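Local coordinates for protein similar to hydroxylamine oxidoreductase (Kuenenia stuttgartiensis, PDB 6H5L) that probably works as a multiheme c-type reductase related to hydroxylamine oxidoreductase, relaying electrons through its heme c groups within a large cytochrome complex, at residues L312-T315 with S316-D320; E337-V340 with A341-S344; H374-A377 with D378-Q381; Q479-V482 with S483-G487. All coordinates share one frame; numbering follows the deposited sequence.

In the fold
Along the chain the four contacts follow in series. Contact 1 lies in the loop between strand 291-292 and helix 337-350, contact 2 at the start of that helix, contact 3 midway along helix 356-389 and contact 4 at the start of helix 480-513. Contacts 1 and 3 touch, their centres about 9 Å apart, with Asp378 on the helix holding the loop. Contact 2 stands well off, about 24 to 26 Å from the other three between centres; contacts 2 and 4 each reach a heme c. Contacts 3 and 4 are about 19 Å apart between centres, and both reach the second subunit, so the long helices here serve the fold and the subunit interface together.

Contact 1 of 4, residues L312-T315 with S316-D320; sequences LEYT and SSLKD
In the loop that leads from strand 291-292 to helix 337-350, Tyr314 packs against Leu318 just as the chain turns into the short 3-10 segment 317-319. The touch is made by the CB of Leu318, which sits 4.1 Å from the centroid of the Tyr314 ring and 30° off its normal, an off-centre CH-pi contact rather than one over the middle. The nearest ring atom is Tyr314 CG, 3.7 Å from Leu318 CB. With CG beside its own backbone N (chi1 -56°), the tyrosine brings its ring against Leu318, in the middle of the 3-10 segment, and Tyr314 CB comes to 3.6 Å from Lys319 N. Lys319 N in turn donates to Ser316 O at 3.3 Å, the i to i+3 bond of the 3-10 segment. Ser316 OG, tucked between its own N and carbonyl carbon, accepts weakly from Leu318 N at 3.4 Å, the pattern of an ST turn. On the exposed side Lys319 NZ makes a long, weak salt bridge of 3.3 Å to Asp320 OD2. Outside the loop, Asp378 of helix 356-389 takes both Ser316 OG and Thr315 N with its carboxylate, and Tyr314 OH is bonded to Pro309 O. The turn is therefore held in two ways: apolar packing of a buried tyrosine and leucine within it, and a probably charged carboxylate that receives its polar groups from the helix side.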
loop_
_atom_site.group_PDB
_atom_site.type_symbol
_atom_site.label_atom_id
_atom_site.label_comp_id
_atom_site.label_asym_id
_atom_site.label_seq_id
_atom_site.Cartn_x
_atom_site.Cartn_y
_atom_site.Cartn_z
ATOM N N LEU A 312 20.042 -15.288 61.494
ATOM C CA LEU A 312 20.844 -14.267 62.149
ATOM C C LEU A 312 20.686 -14.361 63.658
ATOM O O LEU A 312 19.639 -14.771 64.170
ATOM C CB LEU A 312 20.460 -12.853 61.683
ATOM C CG LEU A 312 20.933 -12.423 60.295
ATOM C CD1 LEU A 312 20.497 -10.995 60.002
ATOM C CD2 LEU A 312 22.442 -12.561 60.179
ATOM N N GLU A 313 21.740 -13.967 64.366
ATOM C CA GLU A 313 21.739 -13.885 65.820
ATOM C C GLU A 313 21.593 -12.421 66.213
ATOM O O GLU A 313 22.480 -11.608 65.927
ATOM C CB GLU A 313 23.023 -14.482 66.395
ATOM C CG GLU A 313 23.104 -14.466 67.910
ATOM C CD GLU A 313 22.738 -15.800 68.530
ATOM O OE1 GLU A 313 22.013 -16.585 67.881
ATOM O OE2 GLU A 313 23.186 -16.064 69.666
ATOM N N TYR A 314 20.482 -12.086 66.861
ATOM C CA TYR A 314 20.137 -10.703 67.151
ATOM C C TYR A 314 20.523 -10.330 68.577
ATOM O O TYR A 314 20.565 -11.177 69.473
ATOM C CB TYR A 314 18.641 -10.463 66.938
ATOM C CG TYR A 314 18.170 -10.842 65.555
ATOM C CD1 TYR A 314 18.249 -9.940 64.500
ATOM C CD2 TYR A 314 17.659 -12.107 65.300
ATOM C CE1 TYR A 314 17.826 -10.288 63.230
ATOM C CE2 TYR A 314 17.235 -12.462 64.038
ATOM C CZ TYR A 314 17.319 -11.552 63.007
ATOM O OH TYR A 314 16.894 -11.911 61.750
ATOM N N THR A 315 20.806 -9.043 68.775
ATOM C CA THR A 315 21.161 -8.514 70.085
ATOM C C THR A 315 19.999 -7.821 70.779
ATOM O O THR A 315 19.965 -7.780 72.013
ATOM C CB THR A 315 22.331 -7.531 69.964
ATOM O OG1 THR A 315 21.894 -6.345 69.289
ATOM C CG2 THR A 315 23.469 -8.160 69.177
ATOM N N SER A 316 19.051 -7.281 70.018
ATOM C CA SER A 316 17.856 -6.676 70.590
ATOM C C SER A 316 16.840 -7.776 70.890
ATOM O O SER A 316 17.147 -8.969 70.831
ATOM C CB SER A 316 17.294 -5.615 69.647
ATOM O OG SER A 316 16.829 -6.199 68.442
ATOM N N SER A 317 15.605 -7.387 71.209
ATOM C CA SER A 317 14.558 -8.371 71.461
ATOM C C SER A 317 14.129 -9.121 70.205
ATOM O O SER A 317 13.262 -9.997 70.299
ATOM C CB SER A 317 13.346 -7.695 72.107
ATOM O OG SER A 317 12.957 -6.542 71.384
ATOM N N LEU A 318 14.707 -8.804 69.042
ATOM C CA LEU A 318 14.463 -9.594 67.840
ATOM C C LEU A 318 14.899 -11.041 68.007
ATOM O O LEU A 318 14.427 -11.910 67.266
ATOM C CB LEU A 318 15.182 -8.974 66.644
ATOM C CG LEU A 318 14.626 -7.632 66.181
ATOM C CD1 LEU A 318 15.376 -7.116 64.963
ATOM C CD2 LEU A 318 13.151 -7.788 65.886
ATOM N N LYS A 319 15.795 -11.317 68.958
ATOM C CA LYS A 319 16.163 -12.692 69.268
ATOM C C LYS A 319 14.984 -13.491 69.807
ATOM O O LYS A 319 15.044 -14.726 69.828
ATOM C CB LYS A 319 17.316 -12.712 70.271
ATOM C CG LYS A 319 17.000 -12.037 71.600
ATOM C CD LYS A 319 18.265 -11.812 72.419
ATOM C CE LYS A 319 17.998 -10.946 73.643
ATOM N NZ LYS A 319 17.129 -11.625 74.645
ATOM N N ASP A 320 13.921 -12.819 70.243
ATOM C CA ASP A 320 12.725 -13.474 70.753
ATOM C C ASP A 320 11.512 -13.272 69.855
ATOM O O ASP A 320 10.418 -13.733 70.202
ATOM C CB ASP A 320 12.418 -12.975 72.169
ATOM C CG ASP A 320 13.461 -13.418 73.179
ATOM O OD1 ASP A 320 13.694 -14.640 73.298
ATOM O OD2 ASP A 320 14.057 -12.546 73.846
#

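Contact 2 of 4, residues E337-V340 with A341-S344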
loop_
_atom_site.group_PDB
_atom_site.type_symbol
_atom_site.label_atom_id
_atom_site.label_comp_id
_atom_site.label_asym_id
_atom_site.label_seq_id
_atom_site.Cartn_x
_atom_site.Cartn_y
_atom_site.Cartn_z
ATOM N N GLU A 337 14.460 -25.861 52.840
ATOM C CA GLU A 337 14.185 -26.600 51.612
ATOM C C GLU A 337 13.157 -25.875 50.752
ATOM O O GLU A 337 13.251 -25.879 49.519
ATOM C CB GLU A 337 13.701 -28.012 51.939
ATOM C CG GLU A 337 14.806 -29.011 52.222
ATOM C CD GLU A 337 14.272 -30.417 52.416
ATOM O OE1 GLU A 337 13.128 -30.558 52.896
ATOM O OE2 GLU A 337 14.991 -31.381 52.080
ATOM N N GLU A 338 12.172 -25.239 51.389
ATOM C CA GLU A 338 11.124 -24.549 50.645
ATOM C C GLU A 338 11.664 -23.307 49.945
ATOM O O GLU A 338 11.315 -23.039 48.789
ATOM C CB GLU A 338 9.979 -24.181 51.588
ATOM C CG GLU A 338 8.747 -23.626 50.899
ATOM C CD GLU A 338 7.738 -23.065 51.882
ATOM O OE1 GLU A 338 8.156 -22.591 52.958
ATOM O OE2 GLU A 338 6.527 -23.102 51.582
ATOM N N ASN A 339 12.521 -22.541 50.625
ATOM C CA ASN A 339 13.016 -21.293 50.052
ATOM C C ASN A 339 14.157 -21.522 49.070
ATOM O O ASN A 339 14.335 -20.725 48.142
ATOM C CB ASN A 339 13.456 -20.337 51.161
ATOM C CG ASN A 339 12.280 -19.708 51.886
ATOM O OD1 ASN A 339 11.193 -19.568 51.324
ATOM N ND2 ASN A 339 12.494 -19.321 53.138
ATOM N N VAL A 340 14.940 -22.586 49.253
ATOM C CA VAL A 340 15.933 -22.941 48.243
ATOM C C VAL A 340 15.242 -23.330 46.942
ATOM O O VAL A 340 15.695 -22.967 45.849
ATOM C CB VAL A 340 16.855 -24.059 48.764
ATOM C CG1 VAL A 340 17.723 -24.606 47.641
ATOM C CG2 VAL A 340 17.729 -23.542 49.898
ATOM N N ALA A 341 14.123 -24.053 47.035
ATOM C CA ALA A 341 13.355 -24.379 45.839
ATOM C C ALA A 341 12.751 -23.127 45.214
ATOM O O ALA A 341 12.740 -22.985 43.985
ATOM C CB ALA A 341 12.262 -25.392 46.176
ATOM N N LYS A 342 12.239 -22.213 46.044
ATOM C CA LYS A 342 11.742 -20.939 45.530
ATOM C C LYS A 342 12.841 -20.171 44.807
ATOM O O LYS A 342 12.608 -19.597 43.737
ATOM C CB LYS A 342 11.170 -20.096 46.670
ATOM C CG LYS A 342 9.840 -20.578 47.224
ATOM C CD LYS A 342 9.351 -19.633 48.313
ATOM C CE LYS A 342 8.059 -20.117 48.944
ATOM N NZ LYS A 342 7.650 -19.243 50.081
ATOM N N ARG A 343 14.045 -20.144 45.384
ATOM C CA ARG A 343 15.168 -19.481 44.731
ATOM C C ARG A 343 15.496 -20.141 43.397
ATOM O O ARG A 343 15.848 -19.459 42.428
ATOM C CB ARG A 343 16.384 -19.487 45.662
ATOM C CG ARG A 343 17.685 -19.001 45.036
ATOM C CD ARG A 343 17.559 -17.590 44.486
ATOM N NE ARG A 343 17.012 -16.661 45.468
ATOM C CZ ARG A 343 17.726 -16.077 46.425
ATOM N NH1 ARG A 343 19.023 -16.328 46.535
ATOM N NH2 ARG A 343 17.143 -15.244 47.275
ATOM N N SER A 344 15.371 -21.471 43.324
ATOM C CA SER A 344 15.613 -22.165 42.064
ATOM C C SER A 344 14.573 -21.799 41.015
ATOM O O SER A 344 14.899 -21.715 39.825
ATOM C CB SER A 344 15.629 -23.678 42.284
ATOM O OG SER A 344 14.331 -24.165 42.579
#
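Lys342 runs back along the first turns of helix 337-350 with Glu338 and Asn339 beside it, one helical turn earlier, and all three side chains point the same way. Its fully extended chain starts with CG beside the backbone N (chi1 -73°), which carries it over the preceding turn: Lys342 CD lies 3.5 Å from Asn339 OD1, and Lys342 CE lies 4.1 Å from Glu338 CG. The charged ends stay apart, Glu338 OE2 being 4.3 Å from Lys342 NZ, so the carboxylate offers opposite charge nearby but no salt bridge. Beneath them run the regular i to i+4 bonds of the helix, among them Lys342 N to Glu338 O at 3.0 Å and Arg343 N to Asn339 O at 2.8 Å. The next shell fixes the ends. Lys342 NZ is hydrogen-bonded to Gly300 O, and Asn339 gives its ND2 to Asp333 O, so the amide is tied to the chain leading into the helix and the ammonium to the earlier loop at Gly300. Arg343 belongs to a heme c pocket; its chain, bent at the second and third torsions, brings NH1 into a salt bridge with Asp367. Ser344 packs on Arg35 of the partner cytochrome chain of the complex. The last bond of this run joins Ser344 N to Val340 O at 3.0 Å, with an N-H...O angle of 148°.

Contact 3 of 4, residues H374-A377 with D378-Q381; sequences HTLA and DQAQ
Asp378 N donates to His374 O at 2.9 Å, an i to i+4 bond in the middle of the long helix 356-389, and the next residue along, Gln379, bonds its N to Thr375 O at 3.0 Å. That second carbonyl also lies against the glutamine's own side chain: Gln379 CG is 3.3 Å from Thr375 O. From there the chain stays extended, and with CG set beside the backbone N (chi1 -68°) it runs back along the helix toward the previous turn. It crosses Thr375 obliquely, Gln379 NE2 ending 3.8 Å from Thr375 CG2, and meets Leu376 at about a right angle, where Leu376 CD1 comes 3.8 Å from Gln379 OE1. The amide thus rests its two ends on a threonine methyl and a leucine methyl. Its OE1 is the group that leaves the helix, hydrogen-bonded to Tyr192 OH of the second subunit. With an alanine here, that tyrosine hydroxyl would probably be left without its amide partner and the Thr375 and Leu376 methyls would lose their cover. Thr375 OG1 is turned back to Phe371 O, a bond within the helix. The helix lies between several neighbours: Leu376 packs on Met491, Met492 and Met495 of helix 480-513, Ala380 reaches both that helix and helix 455-476, Ala377 packs on Leu463 of the latter, Gln381 OE1 bonds Tyr460 of that same helix, and Asp378 faces the loop at 312-320.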
loop_
_atom_site.group_PDB
_atom_site.type_symbol
_atom_site.label_atom_id
_atom_site.label_comp_id
_atom_site.label_asym_id
_atom_site.label_seq_id
_atom_site.Cartn_x
_atom_site.Cartn_y
_atom_site.Cartn_z
ATOM N N HIS A 374 19.336 -6.261 57.873
ATOM C CA HIS A 374 18.660 -6.683 59.095
ATOM C C HIS A 374 19.581 -6.620 60.303
ATOM O O HIS A 374 19.120 -6.326 61.411
ATOM C CB HIS A 374 18.099 -8.097 58.929
ATOM C CG HIS A 374 16.689 -8.132 58.425
ATOM N ND1 HIS A 374 16.365 -8.470 57.130
ATOM C CD2 HIS A 374 15.518 -7.866 59.047
ATOM C CE1 HIS A 374 15.055 -8.413 56.975
ATOM N NE2 HIS A 374 14.518 -8.047 58.125
ATOM N N THR A 375 20.870 -6.902 60.111
ATOM C CA THR A 375 21.835 -6.724 61.189
ATOM C C THR A 375 21.928 -5.261 61.599
ATOM O O THR A 375 21.956 -4.942 62.793
ATOM C CB THR A 375 23.212 -7.250 60.763
ATOM O OG1 THR A 375 23.152 -8.675 60.601
ATOM C CG2 THR A 375 24.275 -6.900 61.800
ATOM N N LEU A 376 21.972 -4.356 60.616
ATOM C CA LEU A 376 22.040 -2.930 60.919
ATOM C C LEU A 376 20.797 -2.466 61.668
ATOM O O LEU A 376 20.886 -1.644 62.589
ATOM C CB LEU A 376 22.220 -2.132 59.628
ATOM C CG LEU A 376 22.430 -0.621 59.756
ATOM C CD1 LEU A 376 23.706 -0.319 60.524
ATOM C CD2 LEU A 376 22.461 0.036 58.384
ATOM N N ALA A 377 19.627 -2.984 61.288
ATOM C CA ALA A 377 18.398 -2.617 61.980
ATOM C C ALA A 377 18.373 -3.169 63.400
ATOM O O ALA A 377 17.895 -2.501 64.324
ATOM C CB ALA A 377 17.186 -3.107 61.190
ATOM N N ASP A 378 18.891 -4.384 63.596
ATOM C CA ASP A 378 18.936 -4.963 64.934
ATOM C C ASP A 378 19.843 -4.158 65.858
ATOM O O ASP A 378 19.527 -3.975 67.039
ATOM C CB ASP A 378 19.399 -6.417 64.857
ATOM C CG ASP A 378 19.777 -6.980 66.214
ATOM O OD1 ASP A 378 18.890 -7.076 67.088
ATOM O OD2 ASP A 378 20.962 -7.327 66.404
ATOM N N GLN A 379 20.973 -3.672 65.341
ATOM C CA GLN A 379 21.868 -2.859 66.159
ATOM C C GLN A 379 21.202 -1.554 66.572
ATOM O O GLN A 379 21.396 -1.077 67.697
ATOM C CB GLN A 379 23.167 -2.589 65.400
ATOM C CG GLN A 379 24.021 -3.831 65.182
ATOM C CD GLN A 379 25.056 -3.650 64.088
ATOM O OE1 GLN A 379 24.912 -2.796 63.213
ATOM N NE2 GLN A 379 26.106 -4.462 64.129
ATOM N N ALA A 380 20.415 -0.959 65.674
ATOM C CA ALA A 380 19.694 0.262 66.020
ATOM C C ALA A 380 18.601 -0.014 67.045
ATOM O O ALA A 380 18.361 0.805 67.939
ATOM C CB ALA A 380 19.101 0.898 64.763
ATOM N N GLN A 381 17.927 -1.162 66.931
ATOM C CA GLN A 381 16.887 -1.502 67.897
ATOM C C GLN A 381 17.472 -1.773 69.278
ATOM O O GLN A 381 16.811 -1.515 70.290
ATOM C CB GLN A 381 16.087 -2.709 67.408
ATOM C CG GLN A 381 14.835 -2.995 68.224
ATOM C CD GLN A 381 13.966 -4.076 67.610
ATOM O OE1 GLN A 381 13.788 -4.130 66.392
ATOM N NE2 GLN A 381 13.421 -4.945 68.452
#

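Contact 4 of 4, residues Q479-V482 with S483-G487; sequences QQDV and SWWWG. With HEC (heme c), chain F.
Asp481 O takes two successive backbone N-H groups, from Trp485 N at 2.8 Å and more weakly from Trp486 N at 3.3 Å, as the helix widens into a pi-type turn at 484-487. Trp486 comes back over the turn before it: Val482 CG2 stands 3.8 Å from the centroid of its six-membered ring, only 10° off the normal, a CH-pi contact squarely over the face, and Val482 CG1 adds a touch at CE3. The indole N-H reaches Asp481: Trp486 NE1 gives Asp481 OD2 a weak, bent bond of 3.2 Å, the carboxylate plane turned 79° from the ring. An alanine in place of Trp486 is likely to uncover the Val482 methyls and leave Asp481 OD2 without this N-H. The aspartate sends CG out opposite its backbone N (chi1 -171°), and its other oxygen, OD1, lies at the edge of the Trp485 ring, near its plane. All this is the first part of helix 480-513, and Gln479 is its N-cap: its OE1 accepts from Val482 N at 2.9 Å, nearly along the C=O axis, and weakly from Asp481 N. Gln479 NE2 is bonded both to Glu246 O and to Thr231 O of the second subunit. Beyond lies a heme c that Lys473 of the second subunit also hydrogen-bonds. One face of Trp484 is covered by the heme's side-arm carbon CAB, 3.6 Å from Trp484 CE2. The heme iron FE carries a water, its O at 2.1 Å from FE.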
loop_
_atom_site.group_PDB
_atom_site.type_symbol
_atom_site.label_atom_id
_atom_site.label_comp_id
_atom_site.label_asym_id
_atom_site.label_seq_id
_atom_site.Cartn_x
_atom_site.Cartn_y
_atom_site.Cartn_z
ATOM N N GLN A 479 18.375 -1.993 40.695
ATOM C CA GLN A 479 18.478 -0.539 40.595
ATOM C C GLN A 479 19.502 -0.092 41.633
ATOM O O GLN A 479 19.210 -0.070 42.833
ATOM C CB GLN A 479 17.124 0.133 40.806
ATOM C CG GLN A 479 16.886 1.333 39.901
ATOM C CD GLN A 479 17.982 2.374 40.011
ATOM O OE1 GLN A 479 18.382 2.757 41.109
ATOM N NE2 GLN A 479 18.477 2.834 38.867
ATOM N N GLN A 480 20.702 0.265 41.169
ATOM C CA GLN A 480 21.806 0.528 42.088
ATOM C C GLN A 480 21.586 1.793 42.908
ATOM O O GLN A 480 22.019 1.859 44.064
ATOM C CB GLN A 480 23.126 0.619 41.319
ATOM C CG GLN A 480 23.090 1.517 40.091
ATOM C CD GLN A 480 22.843 0.744 38.809
ATOM O OE1 GLN A 480 21.855 0.021 38.687
ATOM N NE2 GLN A 480 23.748 0.889 37.847
ATOM N N ASP A 481 20.924 2.803 42.341
ATOM C CA ASP A 481 20.717 4.044 43.083
ATOM C C ASP A 481 19.713 3.848 44.212
ATOM O O ASP A 481 19.926 4.324 45.334
ATOM C CB ASP A 481 20.258 5.154 42.139
ATOM C CG ASP A 481 20.231 6.513 42.813
ATOM O OD1 ASP A 481 21.309 7.018 43.191
ATOM O OD2 ASP A 481 19.128 7.077 42.964
ATOM N N VAL A 482 18.607 3.155 43.932
ATOM C CA VAL A 482 17.628 2.859 44.975
ATOM C C VAL A 482 18.248 1.977 46.051
ATOM O O VAL A 482 17.942 2.115 47.242
ATOM C CB VAL A 482 16.375 2.209 44.361
ATOM C CG1 VAL A 482 15.341 1.919 45.438
ATOM C CG2 VAL A 482 15.789 3.104 43.281
ATOM N N SER A 483 19.137 1.065 45.650
ATOM C CA SER A 483 19.760 0.157 46.608
ATOM C C SER A 483 20.607 0.918 47.623
ATOM O O SER A 483 20.477 0.713 48.835
ATOM C CB SER A 483 20.602 -0.882 45.867
ATOM O OG SER A 483 21.191 -1.802 46.770
ATOM N N TRP A 484 21.474 1.813 47.146
ATOM C CA TRP A 484 22.383 2.518 48.042
ATOM C C TRP A 484 21.809 3.833 48.562
ATOM O O TRP A 484 21.739 4.041 49.777
ATOM C CB TRP A 484 23.721 2.784 47.345
ATOM C CG TRP A 484 24.597 3.682 48.154
ATOM C CD1 TRP A 484 24.772 5.026 47.987
ATOM C CD2 TRP A 484 25.391 3.311 49.285
ATOM N NE1 TRP A 484 25.639 5.510 48.937
ATOM C CE2 TRP A 484 26.033 4.476 49.745
ATOM C CE3 TRP A 484 25.629 2.104 49.949
ATOM C CZ2 TRP A 484 26.894 4.470 50.840
ATOM C CZ3 TRP A 484 26.487 2.099 51.033
ATOM C CH2 TRP A 484 27.109 3.275 51.468
ATOM N N TRP A 485 21.403 4.731 47.663
ATOM C CA TRP A 485 21.065 6.091 48.069
ATOM C C TRP A 485 19.654 6.230 48.625
ATOM O O TRP A 485 19.396 7.170 49.383
ATOM C CB TRP A 485 21.259 7.058 46.898
ATOM C CG TRP A 485 22.691 7.460 46.718
ATOM C CD1 TRP A 485 23.474 7.250 45.620
ATOM C CD2 TRP A 485 23.519 8.124 47.679
ATOM N NE1 TRP A 485 24.735 7.753 45.834
ATOM C CE2 TRP A 485 24.789 8.294 47.092
ATOM C CE3 TRP A 485 23.309 8.597 48.978
ATOM C CZ2 TRP A 485 25.842 8.916 47.759
ATOM C CZ3 TRP A 485 24.355 9.212 49.639
ATOM C CH2 TRP A 485 25.606 9.367 49.029
ATOM N N TRP A 486 18.737 5.339 48.263
ATOM C CA TRP A 486 17.448 5.275 48.940
ATOM C C TRP A 486 17.452 4.261 50.073
ATOM O O TRP A 486 16.517 4.247 50.882
ATOM C CB TRP A 486 16.322 4.917 47.956
ATOM C CG TRP A 486 16.212 5.783 46.719
ATOM C CD1 TRP A 486 17.161 6.620 46.203
ATOM C CD2 TRP A 486 15.080 5.879 45.844
ATOM N NE1 TRP A 486 16.691 7.227 45.064
ATOM C CE2 TRP A 486 15.415 6.791 44.823
ATOM C CE3 TRP A 486 13.815 5.283 45.826
ATOM C CZ2 TRP A 486 14.531 7.120 43.795
ATOM C CZ3 TRP A 486 12.939 5.612 44.806
ATOM C CH2 TRP A 486 13.302 6.522 43.804
ATOM N N GLY A 487 18.483 3.421 50.144
ATOM C CA GLY A 487 18.556 2.309 51.069
ATOM C C GLY A 487 19.618 2.430 52.140
ATOM O O GLY A 487 19.388 3.010 53.207
HETATM FE FE HEC F . 29.846 7.185 43.388
HETATM C CHA HEC F . 30.891 10.288 42.515
HETATM C CHB HEC F . 32.335 6.791 45.559
HETATM C CHC HEC F . 28.044 4.643 45.008
HETATM C CHD HEC F . 27.617 7.063 40.843
HETATM N NA HEC F . 31.353 8.333 43.921
HETATM C C1A HEC F . 31.618 9.613 43.477
HETATM C C2A HEC F . 32.779 10.092 44.212
HETATM C C3A HEC F . 33.172 9.122 45.045
HETATM C C4A HEC F . 32.284 7.991 44.882
HETATM C CMA HEC F . 34.370 9.195 46.017
HETATM C CAA HEC F . 33.467 11.469 44.072
HETATM C CBA HEC F . 33.974 11.667 42.649
HETATM C CGA HEC F . 35.382 11.146 42.544
HETATM O O1A HEC F . 35.629 10.323 41.629
HETATM O O2A HEC F . 36.245 11.538 43.372
HETATM N NB HEC F . 30.157 5.875 44.967
HETATM C C1B HEC F . 31.229 6.010 45.816
HETATM C C2B HEC F . 30.982 5.216 47.003
HETATM C C3B HEC F . 29.777 4.610 46.852
HETATM C C4B HEC F . 29.249 5.026 45.562
HETATM C CMB HEC F . 32.014 5.162 48.156
HETATM C CAB HEC F . 28.968 3.642 47.764
HETATM C CBB HEC F . 29.756 2.871 48.850
HETATM N NC HEC F . 28.157 6.018 42.986
HETATM C C1C HEC F . 27.539 5.095 43.807
HETATM C C2C HEC F . 26.236 4.782 43.243
HETATM C C3C HEC F . 26.166 5.369 42.035
HETATM C C4C HEC F . 27.342 6.207 41.887
HETATM C CMC HEC F . 25.295 3.681 43.787
HETATM C CAC HEC F . 25.014 5.280 41.003
HETATM C CBC HEC F . 23.695 5.834 41.584
HETATM N ND HEC F . 29.324 8.494 41.903
HETATM C C1D HEC F . 28.374 8.213 40.926
HETATM C C2D HEC F . 28.309 9.329 40.010
HETATM C C3D HEC F . 29.341 10.347 40.531
HETATM C C4D HEC F . 29.915 9.738 41.709
HETATM C CMD HEC F . 27.392 9.438 38.772
HETATM C CAD HEC F . 29.706 11.733 39.951
HETATM C CBD HEC F . 28.457 12.585 39.741
HETATM C CGD HEC F . 28.867 13.914 39.170
HETATM O O1D HEC F . 30.089 14.198 39.163
HETATM O O2D HEC F . 27.976 14.686 38.729
HETATM O O HOH W 1 28.460 8.369 44.450
#